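PDB 4US5: luciferase-like monooxygenase from Streptomyces bottropensis, which probably catalyses a flavin-dependent oxygenation in which molecular oxygen is incorporated or reduced, as a TIM-barrel relative of bacterial luciferase. Local coordinates for residues K6-E11 with A307-V312; A50-A55 with G253-L258; V80-Y85 with W138-Q143; H243-R248 with V265-K270. All coordinates share one frame; numbering follows the deposited sequence.

Interaction 1: residues K6-E11 with A307-V312; sequences KLSVVE and AEELGV. With NA (sodium ion), chain R; NA (sodium ion), chain L.
K6 opens a parallel ladder between strands 6-11 and 309-312, its N bonded to E308 O and its O to L310 N; the first strand donates from K6, S8 and V10 and accepts at K6 and S8. S8 sits at the middle of it: its N reaches L310 O at 2.8 Å, and its O takes the N-H of V312. At the far rung V10 N meets V312 O at 3.2 Å. Ladders of this sort close a TIM barrel, the fold of the luciferase-like monooxygenases; here the first strand of the chain meets the last one, at an angle of 28°.

Among polar side chains, S8 OG donates to E309 OE1 at 2.7 Å, arriving on the anti side of the carboxylate and 33° out of its plane. The E309 chain, extended beyond CG, carries its acid alongside strand 6-11, where OE2 forms a salt bridge with R42.

Apolar contacts occupy the face of L7 and L310, where L7 CD2 lies 3.9 Å from L310 CD1 and L329 of helix 319-332 packs on L7. V10 CG2 rests 3.9 Å from G311 CA.

Sodium ions mark the end of strand 6-11: V10 O binds one at 2.7 Å, and E11 OE2 another.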
loop_
_atom_site.group_PDB
_atom_site.type_symbol
_atom_site.label_atom_id
_atom_site.label_comp_id
_atom_site.label_asym_id
_atom_site.label_seq_id
_atom_site.Cartn_x
_atom_site.Cartn_y
_atom_site.Cartn_z
ATOM N N LYS B 6 20.421 20.462 -3.079
ATOM C CA LYS B 6 19.023 20.310 -2.746
ATOM C C LYS B 6 18.869 19.379 -1.530
ATOM O O LYS B 6 19.767 18.606 -1.218
ATOM C CB LYS B 6 18.280 19.717 -3.939
ATOM C CG LYS B 6 18.236 20.635 -5.151
ATOM C CD LYS B 6 17.656 19.950 -6.362
ATOM C CE LYS B 6 17.823 20.877 -7.560
ATOM N NZ LYS B 6 17.527 20.204 -8.845
ATOM N N LEU B 7 17.734 19.478 -0.854
ATOM C CA LEU B 7 17.461 18.660 0.333
ATOM C C LEU B 7 16.220 17.817 0.142
ATOM O O LEU B 7 15.240 18.262 -0.460
ATOM C CB LEU B 7 17.266 19.515 1.550
ATOM C CG LEU B 7 18.415 20.416 1.991
ATOM C CD1 LEU B 7 17.980 21.107 3.276
ATOM C CD2 LEU B 7 19.693 19.611 2.191
ATOM N N SER B 8 16.290 16.589 0.641
ATOM C CA SER B 8 15.198 15.645 0.611
ATOM C C SER B 8 15.134 14.950 1.988
ATOM O O SER B 8 15.989 15.189 2.871
ATOM C CB SER B 8 15.397 14.619 -0.478
ATOM O OG SER B 8 15.150 15.214 -1.737
ATOM N N VAL B 9 14.071 14.180 2.215
ATOM C CA VAL B 9 13.840 13.525 3.524
ATOM C C VAL B 9 13.783 12.014 3.291
ATOM O O VAL B 9 13.177 11.570 2.333
ATOM C CB VAL B 9 12.517 13.957 4.194
ATOM C CG1 VAL B 9 12.340 13.266 5.521
ATOM C CG2 VAL B 9 12.417 15.467 4.335
ATOM N N VAL B 10 14.497 11.263 4.127
ATOM C CA VAL B 10 14.398 9.813 4.182
ATOM C C VAL B 10 13.904 9.471 5.571
ATOM O O VAL B 10 14.561 9.795 6.580
ATOM C CB VAL B 10 15.758 9.145 3.849
ATOM C CG1 VAL B 10 15.652 7.638 3.888
ATOM C CG2 VAL B 10 16.247 9.600 2.471
ATOM N N GLU B 11 12.733 8.840 5.628
ATOM C CA GLU B 11 11.996 8.641 6.834
ATOM C C GLU B 11 11.891 7.143 7.148
ATOM O O GLU B 11 11.229 6.395 6.436
ATOM C CB GLU B 11 10.596 9.256 6.679
ATOM C CG GLU B 11 9.549 8.816 7.736
ATOM C CD GLU B 11 9.852 9.317 9.133
ATOM O OE1 GLU B 11 10.954 9.059 9.662
ATOM O OE2 GLU B 11 8.974 9.985 9.722
ATOM N N ALA B 307 27.067 14.882 -5.176
ATOM C CA ALA B 307 25.665 14.697 -4.801
ATOM C C ALA B 307 24.838 15.926 -5.225
ATOM O O ALA B 307 25.235 17.047 -4.977
ATOM C CB ALA B 307 25.543 14.468 -3.315
ATOM N N GLU B 308 23.719 15.670 -5.887
ATOM C CA GLU B 308 22.764 16.687 -6.288
ATOM C C GLU B 308 21.799 17.053 -5.135
ATOM O O GLU B 308 21.287 18.181 -5.055
ATOM C CB GLU B 308 21.936 16.148 -7.462
ATOM C CG GLU B 308 22.757 15.744 -8.684
ATOM C CD GLU B 308 21.910 15.111 -9.778
ATOM O OE1 GLU B 308 20.712 14.845 -9.540
ATOM O OE2 GLU B 308 22.441 14.883 -10.881
ATOM N N GLU B 309 21.559 16.072 -4.262
ATOM C CA GLU B 309 20.639 16.225 -3.142
ATOM C C GLU B 309 21.177 15.470 -1.980
ATOM O O GLU B 309 21.904 14.481 -2.136
ATOM C CB GLU B 309 19.222 15.619 -3.385
ATOM C CG GLU B 309 18.576 15.983 -4.652
ATOM C CD GLU B 309 17.287 15.229 -4.903
ATOM O OE1 GLU B 309 16.614 14.688 -3.963
ATOM O OE2 GLU B 309 16.926 15.225 -6.083
ATOM N N LEU B 310 20.751 15.895 -0.798
ATOM C CA LEU B 310 21.025 15.194 0.423
ATOM C C LEU B 310 19.709 14.618 0.873
ATOM O O LEU B 310 18.738 15.380 1.062
ATOM C CB LEU B 310 21.575 16.129 1.484
ATOM C CG LEU B 310 22.863 16.866 1.099
ATOM C CD1 LEU B 310 23.214 17.942 2.085
ATOM C CD2 LEU B 310 23.993 15.869 0.933
ATOM N N GLY B 311 19.691 13.308 1.078
ATOM C CA GLY B 311 18.555 12.611 1.709
ATOM C C GLY B 311 18.720 12.592 3.240
ATOM O O GLY B 311 19.567 11.890 3.795
ATOM N N VAL B 312 17.952 13.416 3.916
ATOM C CA VAL B 312 18.220 13.724 5.312
ATOM C C VAL B 312 17.424 12.844 6.220
ATOM O O VAL B 312 16.162 12.932 6.284
ATOM C CB VAL B 312 17.937 15.195 5.648
ATOM C CG1 VAL B 312 18.193 15.494 7.116
ATOM C CG2 VAL B 312 18.779 16.127 4.749
HETATM NA NA NA R . 14.489 10.055 9.237
HETATM NA NA NA L . 8.060 9.385 12.300
HETATM O O HOH W 1 9.307 9.326 14.932
#

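Interaction 2: residues A50-A55 with G253-L258; sequences AEIFNA and GDVRLL. With NA (sodium ion), chain Q.
I52 lays its CD1 over the backbone of the 253-258 loop, 3.8 Å from V255 O and close to R256 CA. Its CG1 stands between the backbone N and the carbonyl carbon (chi1 58°), which directs the longer branch toward that loop. L257 returns the contact from the other segment, its CD2 lying 3.3 Å from I52 O and 4.2 Å from I52 CD1. Beside them F53 presents the edge of its ring to V255, with CE2 3.9 Å from V255 CG1, while E51 CB sits off-centre over one face of the ring.

I52 and F53 are the central residues of a type I beta turn from E51 to N54. N54 ND2 donates to E51 OE1 at 2.8 Å, and E51 O and N54 O both bind a sodium ion, in a site completed by H48 O and, from the second subunit, S159 OG. On the facing loop, R256 grips D254 side-on through NE and NH2. The F53 ring also meets F246 of helix 233-251 edge-to-face.

Methyls, a ring edge and backbone carbonyls make the contact; those polar bonds lie within each loop and the sodium ion ties 50-55 to the second subunit, so the join rests on apolar fit.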
loop_
_atom_site.group_PDB
_atom_site.type_symbol
_atom_site.label_atom_id
_atom_site.label_comp_id
_atom_site.label_asym_id
_atom_site.label_seq_id
_atom_site.Cartn_x
_atom_site.Cartn_y
_atom_site.Cartn_z
ATOM N N ALA B 50 10.098 -6.079 11.816
ATOM C CA ALA B 50 10.289 -6.720 13.129
ATOM C C ALA B 50 11.266 -5.976 14.060
ATOM O O ALA B 50 12.005 -6.582 14.821
ATOM C CB ALA B 50 10.738 -8.155 12.907
ATOM N N GLU B 51 11.249 -4.640 14.004
ATOM C CA GLU B 51 12.052 -3.791 14.876
ATOM C C GLU B 51 11.078 -2.926 15.675
ATOM O O GLU B 51 10.253 -2.210 15.082
ATOM C CB GLU B 51 12.996 -2.916 14.062
ATOM C CG GLU B 51 14.154 -3.690 13.449
ATOM C CD GLU B 51 15.036 -2.871 12.536
ATOM O OE1 GLU B 51 14.652 -1.749 12.115
ATOM O OE2 GLU B 51 16.118 -3.411 12.146
ATOM N N ILE B 52 11.129 -3.005 17.009
ATOM C CA ILE B 52 10.217 -2.211 17.817
ATOM C C ILE B 52 10.492 -0.730 17.622
ATOM O O ILE B 52 9.630 0.099 17.905
ATOM C CB ILE B 52 10.238 -2.578 19.340
ATOM C CG1 ILE B 52 11.642 -2.435 19.960
ATOM C CG2 ILE B 52 9.704 -3.984 19.547
ATOM C CD1 ILE B 52 11.608 -2.431 21.490
ATOM N N PHE B 53 11.689 -0.388 17.160
ATOM C CA PHE B 53 12.068 1.022 17.122
ATOM C C PHE B 53 11.875 1.649 15.727
ATOM O O PHE B 53 12.181 2.815 15.578
ATOM C CB PHE B 53 13.527 1.233 17.564
ATOM C CG PHE B 53 14.500 0.308 16.870
ATOM C CD1 PHE B 53 15.060 0.661 15.654
ATOM C CD2 PHE B 53 14.849 -0.901 17.445
ATOM C CE1 PHE B 53 15.956 -0.203 15.002
ATOM C CE2 PHE B 53 15.741 -1.748 16.825
ATOM C CZ PHE B 53 16.286 -1.408 15.587
ATOM N N ASN B 54 11.344 0.899 14.763
ATOM C CA ASN B 54 10.969 1.478 13.456
ATOM C C ASN B 54 9.555 1.028 13.110
ATOM O O ASN B 54 9.246 -0.172 13.164
ATOM C CB ASN B 54 11.952 1.048 12.391
ATOM C CG ASN B 54 13.280 1.765 12.487
ATOM O OD1 ASN B 54 13.353 2.977 12.689
ATOM N ND2 ASN B 54 14.360 1.023 12.255
ATOM N N ALA B 55 8.718 1.967 12.682
ATOM C CA ALA B 55 7.256 1.735 12.574
ATOM C C ALA B 55 6.712 1.255 11.209
ATOM O O ALA B 55 5.540 0.930 11.116
ATOM C CB ALA B 55 6.519 2.992 12.970
ATOM N N GLY B 253 23.412 -4.988 23.468
ATOM C CA GLY B 253 22.237 -5.837 23.242
ATOM C C GLY B 253 20.958 -5.339 23.911
ATOM O O GLY B 253 20.017 -6.100 24.090
ATOM N N ASP B 254 20.938 -4.053 24.243
ATOM C CA ASP B 254 19.833 -3.411 24.925
ATOM C C ASP B 254 19.010 -2.731 23.832
ATOM O O ASP B 254 19.348 -1.624 23.382
ATOM C CB ASP B 254 20.392 -2.430 25.931
ATOM C CG ASP B 254 19.340 -1.643 26.671
ATOM O OD1 ASP B 254 18.140 -1.904 26.503
ATOM O OD2 ASP B 254 19.740 -0.733 27.423
ATOM N N VAL B 255 17.923 -3.386 23.440
ATOM C CA VAL B 255 17.069 -2.935 22.329
ATOM C C VAL B 255 15.823 -2.263 22.849
ATOM O O VAL B 255 14.901 -2.920 23.325
ATOM C CB VAL B 255 16.677 -4.135 21.423
ATOM C CG1 VAL B 255 15.834 -3.669 20.227
ATOM C CG2 VAL B 255 17.935 -4.844 20.932
ATOM N N ARG B 256 15.788 -0.942 22.755
ATOM C CA ARG B 256 14.658 -0.169 23.228
ATOM C C ARG B 256 14.342 0.967 22.269
ATOM O O ARG B 256 15.066 1.205 21.312
ATOM C CB ARG B 256 14.930 0.376 24.633
ATOM C CG ARG B 256 14.882 -0.718 25.692
ATOM C CD ARG B 256 14.965 -0.107 27.093
ATOM N NE ARG B 256 16.311 0.100 27.586
ATOM C CZ ARG B 256 16.657 0.882 28.617
ATOM N NH1 ARG B 256 15.776 1.613 29.295
ATOM N NH2 ARG B 256 17.918 0.946 28.949
ATOM N N LEU B 257 13.239 1.646 22.533
ATOM C CA LEU B 257 12.833 2.782 21.766
ATOM C C LEU B 257 13.857 3.909 21.913
ATOM O O LEU B 257 14.646 3.921 22.863
ATOM C CB LEU B 257 11.449 3.247 22.215
ATOM C CG LEU B 257 10.319 2.195 22.228
ATOM C CD1 LEU B 257 9.016 2.878 22.606
ATOM C CD2 LEU B 257 10.184 1.474 20.897
ATOM N N LEU B 258 13.851 4.869 20.961
ATOM C CA LEU B 258 14.764 5.996 21.055
ATOM C C LEU B 258 14.586 6.730 22.398
ATOM O O LEU B 258 13.480 7.118 22.760
ATOM C CB LEU B 258 14.569 6.989 19.905
ATOM C CG LEU B 258 15.066 6.648 18.507
ATOM C CD1 LEU B 258 15.040 7.927 17.640
ATOM C CD2 LEU B 258 16.441 6.064 18.506
HETATM NA NA NA Q . 9.760 -2.704 12.173
#

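Interaction 3: residues V80-Y85 with W138-Q143; sequences VLLSLY and WRRLEQ
R140 reaches from helix 134-147 across the turn at residues 82-85 and meets it along almost its whole length. Nearest the helix, its CB lies 3.8 Å from L82 CD2, and the two side chains pass each other at a slant. Farther out, R140 CD runs by L82 O and S83 CA. The guanidinium then settles with one face under a carbonyl: S83 O stands 3.6 Å above its plane, over the centre. Y85 O comes to the edge instead, 2.7 Å from R140 NH1, though at a poor angle for a hydrogen bond. L82 CD2 also comes 3.7 Å from L141 N, with L141 CD1 further off.

What places the arginine is partly its own extension from CG to NE (chi2 168°, chi3 -176°), which carries the charged group clear of the helix and on to the turn. D136, one helical turn earlier, forms a salt bridge with R140 NE, and D125 of the second subunit forms another with NH1. Two acids and the nearby carbonyls would be expected to stabilise the positive charge at this buried position and to offset the nearby R124. The turn has its own backbone support: a 3-10 segment at 82-84, with L84 N bonded to L81 O at 2.9 Å and Y85 N to L82 O.

In the barrel, the contact joins the turn that follows strand 74-81 to the outer helix 134-147. L82 also packs on V90 of helix 87-100, while L141 leans on L184 of helix 175-184, so the 82-85 turn packs against both helix 87-100 and helix 134-147.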
loop_
_atom_site.group_PDB
_atom_site.type_symbol
_atom_site.label_atom_id
_atom_site.label_comp_id
_atom_site.label_asym_id
_atom_site.label_seq_id
_atom_site.Cartn_x
_atom_site.Cartn_y
_atom_site.Cartn_z
ATOM N N VAL B 80 12.188 -0.060 -1.022
ATOM C CA VAL B 80 11.537 -1.351 -1.019
ATOM C C VAL B 80 12.578 -2.474 -1.101
ATOM O O VAL B 80 13.460 -2.453 -1.932
ATOM C CB VAL B 80 10.546 -1.468 -2.198
ATOM C CG1 VAL B 80 10.142 -2.921 -2.440
ATOM C CG2 VAL B 80 9.327 -0.626 -1.920
ATOM N N LEU B 81 12.435 -3.462 -0.233
ATOM C CA LEU B 81 13.374 -4.610 -0.190
ATOM C C LEU B 81 12.983 -5.672 -1.233
ATOM O O LEU B 81 12.294 -6.662 -0.953
ATOM C CB LEU B 81 13.415 -5.159 1.204
ATOM C CG LEU B 81 13.759 -4.138 2.268
ATOM C CD1 LEU B 81 13.794 -4.815 3.636
ATOM C CD2 LEU B 81 15.036 -3.351 2.007
ATOM N N LEU B 82 13.391 -5.406 -2.463
ATOM C CA LEU B 82 12.890 -6.104 -3.630
ATOM C C LEU B 82 13.200 -7.605 -3.594
ATOM O O LEU B 82 12.464 -8.392 -4.182
ATOM C CB LEU B 82 13.453 -5.477 -4.899
ATOM C CG LEU B 82 13.020 -6.076 -6.221
ATOM C CD1 LEU B 82 11.525 -6.057 -6.419
ATOM C CD2 LEU B 82 13.719 -5.326 -7.372
ATOM N N SER B 83 14.241 -7.994 -2.859
ATOM C CA SER B 83 14.577 -9.412 -2.755
ATOM C C SER B 83 13.497 -10.213 -2.094
ATOM O O SER B 83 13.496 -11.423 -2.195
ATOM C CB SER B 83 15.862 -9.626 -1.977
ATOM O OG SER B 83 16.958 -9.052 -2.654
ATOM N N LEU B 84 12.580 -9.531 -1.386
ATOM C CA LEU B 84 11.536 -10.208 -0.650
ATOM C C LEU B 84 10.266 -10.422 -1.451
ATOM O O LEU B 84 9.367 -11.100 -0.980
ATOM C CB LEU B 84 11.159 -9.401 0.616
ATOM C CG LEU B 84 12.240 -9.068 1.599
ATOM C CD1 LEU B 84 11.643 -8.187 2.713
ATOM C CD2 LEU B 84 12.845 -10.335 2.178
ATOM N N TYR B 85 10.159 -9.779 -2.615
ATOM C CA TYR B 85 8.914 -9.681 -3.321
ATOM C C TYR B 85 9.015 -10.088 -4.782
ATOM O O TYR B 85 10.045 -9.955 -5.389
ATOM C CB TYR B 85 8.421 -8.230 -3.272
ATOM C CG TYR B 85 8.334 -7.682 -1.863
ATOM C CD1 TYR B 85 7.461 -8.251 -0.938
ATOM C CD2 TYR B 85 9.185 -6.691 -1.434
ATOM C CE1 TYR B 85 7.416 -7.811 0.358
ATOM C CE2 TYR B 85 9.112 -6.189 -0.144
ATOM C CZ TYR B 85 8.222 -6.759 0.751
ATOM O OH TYR B 85 8.136 -6.245 2.014
ATOM N N TRP B 138 20.002 -7.725 -8.590
ATOM C CA TRP B 138 20.166 -7.011 -9.862
ATOM C C TRP B 138 19.331 -7.639 -10.967
ATOM O O TRP B 138 18.783 -6.925 -11.819
ATOM C CB TRP B 138 21.632 -6.917 -10.298
ATOM C CG TRP B 138 22.606 -6.571 -9.200
ATOM C CD1 TRP B 138 23.826 -7.150 -8.991
ATOM C CD2 TRP B 138 22.442 -5.592 -8.154
ATOM N NE1 TRP B 138 24.431 -6.591 -7.897
ATOM C CE2 TRP B 138 23.604 -5.637 -7.359
ATOM C CE3 TRP B 138 21.429 -4.684 -7.817
ATOM C CZ2 TRP B 138 23.790 -4.805 -6.235
ATOM C CZ3 TRP B 138 21.609 -3.864 -6.698
ATOM C CH2 TRP B 138 22.790 -3.932 -5.920
ATOM N N ARG B 139 19.158 -8.952 -10.910
ATOM C CA ARG B 139 18.231 -9.645 -11.790
ATOM C C ARG B 139 16.763 -9.229 -11.557
ATOM O O ARG B 139 16.012 -9.009 -12.504
ATOM C CB ARG B 139 18.334 -11.145 -11.581
ATOM C CG ARG B 139 17.595 -11.982 -12.620
ATOM C CD ARG B 139 17.462 -13.442 -12.224
ATOM N NE ARG B 139 18.757 -14.142 -12.152
ATOM C CZ ARG B 139 19.334 -14.805 -13.169
ATOM N NH1 ARG B 139 18.758 -14.862 -14.368
ATOM N NH2 ARG B 139 20.505 -15.409 -12.989
ATOM N N ARG B 140 16.365 -9.168 -10.299
ATOM C CA ARG B 140 14.998 -8.712 -9.943
ATOM C C ARG B 140 14.765 -7.292 -10.401
ATOM O O ARG B 140 13.701 -6.939 -10.886
ATOM C CB ARG B 140 14.798 -8.786 -8.438
ATOM C CG ARG B 140 14.545 -10.153 -7.911
ATOM C CD ARG B 140 14.645 -10.183 -6.390
ATOM N NE ARG B 140 14.478 -11.541 -5.948
ATOM C CZ ARG B 140 13.321 -12.131 -5.747
ATOM N NH1 ARG B 140 12.194 -11.458 -5.806
ATOM N NH2 ARG B 140 13.300 -13.407 -5.429
ATOM N N LEU B 141 15.791 -6.483 -10.274
ATOM C CA LEU B 141 15.728 -5.107 -10.668
ATOM C C LEU B 141 15.526 -4.962 -12.193
ATOM O O LEU B 141 14.768 -4.107 -12.645
ATOM C CB LEU B 141 17.008 -4.411 -10.181
ATOM C CG LEU B 141 17.139 -2.909 -10.158
ATOM C CD1 LEU B 141 15.955 -2.221 -9.522
ATOM C CD2 LEU B 141 18.424 -2.563 -9.401
ATOM N N GLU B 142 16.173 -5.819 -12.965
ATOM C CA GLU B 142 15.933 -5.881 -14.415
ATOM C C GLU B 142 14.522 -6.338 -14.724
ATOM O O GLU B 142 13.878 -5.826 -15.626
ATOM C CB GLU B 142 16.882 -6.903 -15.114
ATOM C CG GLU B 142 17.429 -6.367 -16.440
ATOM C CD GLU B 142 18.613 -5.474 -16.225
ATOM O OE1 GLU B 142 19.762 -6.000 -16.217
ATOM O OE2 GLU B 142 18.386 -4.247 -16.081
ATOM N N GLN B 143 14.064 -7.355 -14.009
ATOM C CA GLN B 143 12.698 -7.834 -14.180
ATOM C C GLN B 143 11.686 -6.724 -13.874
ATOM O O GLN B 143 10.698 -6.550 -14.576
ATOM C CB GLN B 143 12.406 -8.970 -13.229
ATOM C CG GLN B 143 12.959 -10.325 -13.562
ATOM C CD GLN B 143 12.391 -11.352 -12.600
ATOM O OE1 GLN B 143 12.862 -11.477 -11.471
ATOM N NE2 GLN B 143 11.318 -12.029 -13.006
#

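Interaction 4: residues H243-R248 with V265-K270; sequences HRLFHR and VAEMDK
M268, a selenomethionine here, folds into the groove between R244 and R248, one turn apart on helix 233-251. Bends at chi2 (-55°) and chi3 (-57°) curl its chain back, bringing SE to 3.7 Å from L245 CA and close beneath the R248 guanidinium. SE lies 3.6 Å from that guanidinium plane, over its centre. On the other side of the groove, M268 CB and CG lie over one face of the R244 guanidinium, with CB 3.7 Å from R244 NH1. The terminal methyl CE spans the two arginines, touching NH2 of each.

The R248 side chain starts anti to the backbone N and turns at chi3 (-76°), which sets its nitrogens against the 267-270 backbone. NH1 donates to E267 O at 2.7 Å, from above the carbonyl plane and with a bent N-H direction; NH2 reaches K270 O at 2.9 Å in a straighter bond. E267 O also accepts from K270 N, which approaches from the opposite face of its plane. R248 thus holds two carbonyls, of E267 and K270, in the last part of the 261-270 region, joining two consecutive helices of the alpha-helical part that follows strand 221-229 of the TIM barrel. R248 NE is taken by P273 O.

R244 bends at chi3 and points its NH2 to a water, itself 3.0 Å from M268 O, and to D274 in a salt bridge. L245 completes the apolar side: both its methyls reach E267 CB, CD1 at 3.9 Å. E267, bent at chi2, turns its carboxylate to K270 NZ, forming a salt bridge.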
loop_
_atom_site.group_PDB
_atom_site.type_symbol
_atom_site.label_atom_id
_atom_site.label_comp_id
_atom_site.label_asym_id
_atom_site.label_seq_id
_atom_site.Cartn_x
_atom_site.Cartn_y
_atom_site.Cartn_z
ATOM N N HIS B 243 20.751 9.707 19.999
ATOM C CA HIS B 243 21.352 8.798 19.058
ATOM C C HIS B 243 22.592 8.111 19.643
ATOM O O HIS B 243 22.844 6.933 19.399
ATOM C CB HIS B 243 21.715 9.552 17.800
ATOM C CG HIS B 243 21.693 8.705 16.583
ATOM N ND1 HIS B 243 21.770 9.233 15.325
ATOM C CD2 HIS B 243 21.559 7.369 16.426
ATOM C CE1 HIS B 243 21.709 8.255 14.439
ATOM N NE2 HIS B 243 21.534 7.121 15.083
ATOM N N ARG B 244 23.400 8.901 20.335
ATOM C CA ARG B 244 24.585 8.397 20.968
ATOM C C ARG B 244 24.222 7.250 21.929
ATOM O O ARG B 244 24.880 6.197 21.924
ATOM C CB ARG B 244 25.292 9.518 21.704
ATOM C CG ARG B 244 25.903 10.566 20.810
ATOM C CD ARG B 244 26.494 11.705 21.612
ATOM N NE ARG B 244 27.636 11.241 22.393
ATOM C CZ ARG B 244 27.981 11.707 23.584
ATOM N NH1 ARG B 244 27.299 12.679 24.161
ATOM N NH2 ARG B 244 29.032 11.161 24.220
ATOM N N LEU B 245 23.214 7.483 22.760
ATOM C CA LEU B 245 22.794 6.475 23.774
ATOM C C LEU B 245 22.164 5.276 23.103
ATOM O O LEU B 245 22.378 4.151 23.528
ATOM C CB LEU B 245 21.821 7.083 24.777
ATOM C CG LEU B 245 21.267 6.133 25.862
ATOM C CD1 LEU B 245 22.405 5.498 26.639
ATOM C CD2 LEU B 245 20.321 6.875 26.793
ATOM N N PHE B 246 21.437 5.508 21.999
ATOM C CA PHE B 246 20.866 4.386 21.252
ATOM C C PHE B 246 21.986 3.480 20.794
ATOM O O PHE B 246 21.896 2.256 20.915
ATOM C CB PHE B 246 20.015 4.880 20.055
ATOM C CG PHE B 246 19.321 3.778 19.287
ATOM C CD1 PHE B 246 18.175 3.185 19.767
ATOM C CD2 PHE B 246 19.841 3.347 18.073
ATOM C CE1 PHE B 246 17.540 2.165 19.068
ATOM C CE2 PHE B 246 19.221 2.333 17.353
ATOM C CZ PHE B 246 18.059 1.749 17.841
ATOM N N HIS B 247 23.095 4.057 20.350
ATOM C CA HIS B 247 24.220 3.219 19.942
ATOM C C HIS B 247 24.901 2.486 21.098
ATOM O O HIS B 247 25.310 1.358 20.939
ATOM C CB HIS B 247 25.275 4.013 19.178
ATOM C CG HIS B 247 25.077 3.983 17.710
ATOM N ND1 HIS B 247 24.154 4.788 17.082
ATOM C CD2 HIS B 247 25.624 3.207 16.746
ATOM C CE1 HIS B 247 24.145 4.515 15.792
ATOM N NE2 HIS B 247 25.063 3.593 15.559
ATOM N N ARG B 248 25.081 3.169 22.222
ATOM C CA ARG B 248 25.667 2.523 23.418
ATOM C C ARG B 248 24.829 1.312 23.760
ATOM O O ARG B 248 25.354 0.213 23.991
ATOM C CB ARG B 248 25.707 3.489 24.613
ATOM C CG ARG B 248 26.007 2.789 25.936
ATOM C CD ARG B 248 26.014 3.746 27.114
ATOM N NE ARG B 248 27.234 4.555 27.172
ATOM C CZ ARG B 248 27.486 5.452 28.119
ATOM N NH1 ARG B 248 26.627 5.654 29.105
ATOM N NH2 ARG B 248 28.616 6.124 28.101
ATOM N N VAL B 265 21.594 12.659 27.663
ATOM C CA VAL B 265 22.733 13.528 27.987
ATOM C C VAL B 265 23.374 13.034 29.285
ATOM O O VAL B 265 24.590 12.772 29.328
ATOM C CB VAL B 265 22.321 15.002 28.119
ATOM C CG1 VAL B 265 23.449 15.846 28.761
ATOM C CG2 VAL B 265 21.980 15.581 26.752
ATOM N N ALA B 266 22.536 12.828 30.303
ATOM C CA ALA B 266 22.973 12.312 31.609
ATOM C C ALA B 266 23.679 10.981 31.503
ATOM O O ALA B 266 24.777 10.815 32.047
ATOM C CB ALA B 266 21.780 12.204 32.558
ATOM N N GLU B 267 23.086 10.031 30.784
ATOM C CA GLU B 267 23.727 8.727 30.584
ATOM C C GLU B 267 25.079 8.802 29.897
ATOM O O GLU B 267 26.005 8.069 30.256
ATOM C CB GLU B 267 22.818 7.763 29.800
ATOM C CG GLU B 267 21.633 7.234 30.583
ATOM C CD GLU B 267 22.078 6.475 31.831
ATOM O OE1 GLU B 267 22.688 5.391 31.690
ATOM O OE2 GLU B 267 21.870 7.008 32.938
HETATM N N MSE B 268 25.193 9.631 28.851
HETATM C CA MSE B 268 26.419 9.626 28.063
HETATM C C MSE B 268 27.537 10.330 28.803
HETATM O O MSE B 268 28.687 10.173 28.445
HETATM C CB MSE B 268 26.207 10.256 26.696
HETATM C CG MSE B 268 25.243 9.404 25.856
HETATM SE SE MSE B 268 25.753 7.540 25.630
HETATM C CE MSE B 268 27.537 7.744 24.834
ATOM N N ASP B 269 27.200 11.114 29.826
ATOM C CA ASP B 269 28.227 11.703 30.703
ATOM C C ASP B 269 28.854 10.661 31.643
ATOM O O ASP B 269 29.896 10.924 32.247
ATOM C CB ASP B 269 27.657 12.880 31.520
ATOM C CG ASP B 269 27.515 14.167 30.699
ATOM O OD1 ASP B 269 28.180 14.296 29.662
ATOM O OD2 ASP B 269 26.710 15.030 31.086
ATOM N N LYS B 270 28.231 9.493 31.775
ATOM C CA LYS B 270 28.776 8.430 32.596
ATOM C C LYS B 270 29.668 7.528 31.758
ATOM O O LYS B 270 29.478 7.412 30.549
ATOM C CB LYS B 270 27.663 7.600 33.232
ATOM C CG LYS B 270 26.644 8.401 34.042
ATOM C CD LYS B 270 25.317 7.659 34.149
ATOM C CE LYS B 270 24.277 8.392 35.038
ATOM N NZ LYS B 270 23.219 7.481 35.571
HETATM O O HOH W 2 26.387 13.812 27.318
HETATM O O HOH W 3 29.421 12.644 26.931
#

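In the fold
Interaction 1 brings the first barrel strand against the last, so the other three contacts are nested within the loop it closes along the chain. Interaction 3 reaches the same sheet through strand 74-81, its centre about 23 Å away. Interactions 3 and 4 lie on opposite sides of the chain's centre, their own centres about 38 Å apart, and interaction 2 is on the side of 4. The segments of interactions 2 and 4 alternate along the chain and they touch: F246 of 243-248 packs on L258 of interaction 2, the two centres being about 16 Å apart. Interactions 2 and 3 both touch the second subunit, so the closed barrel carries outlying contacts that extend to the dimer interface.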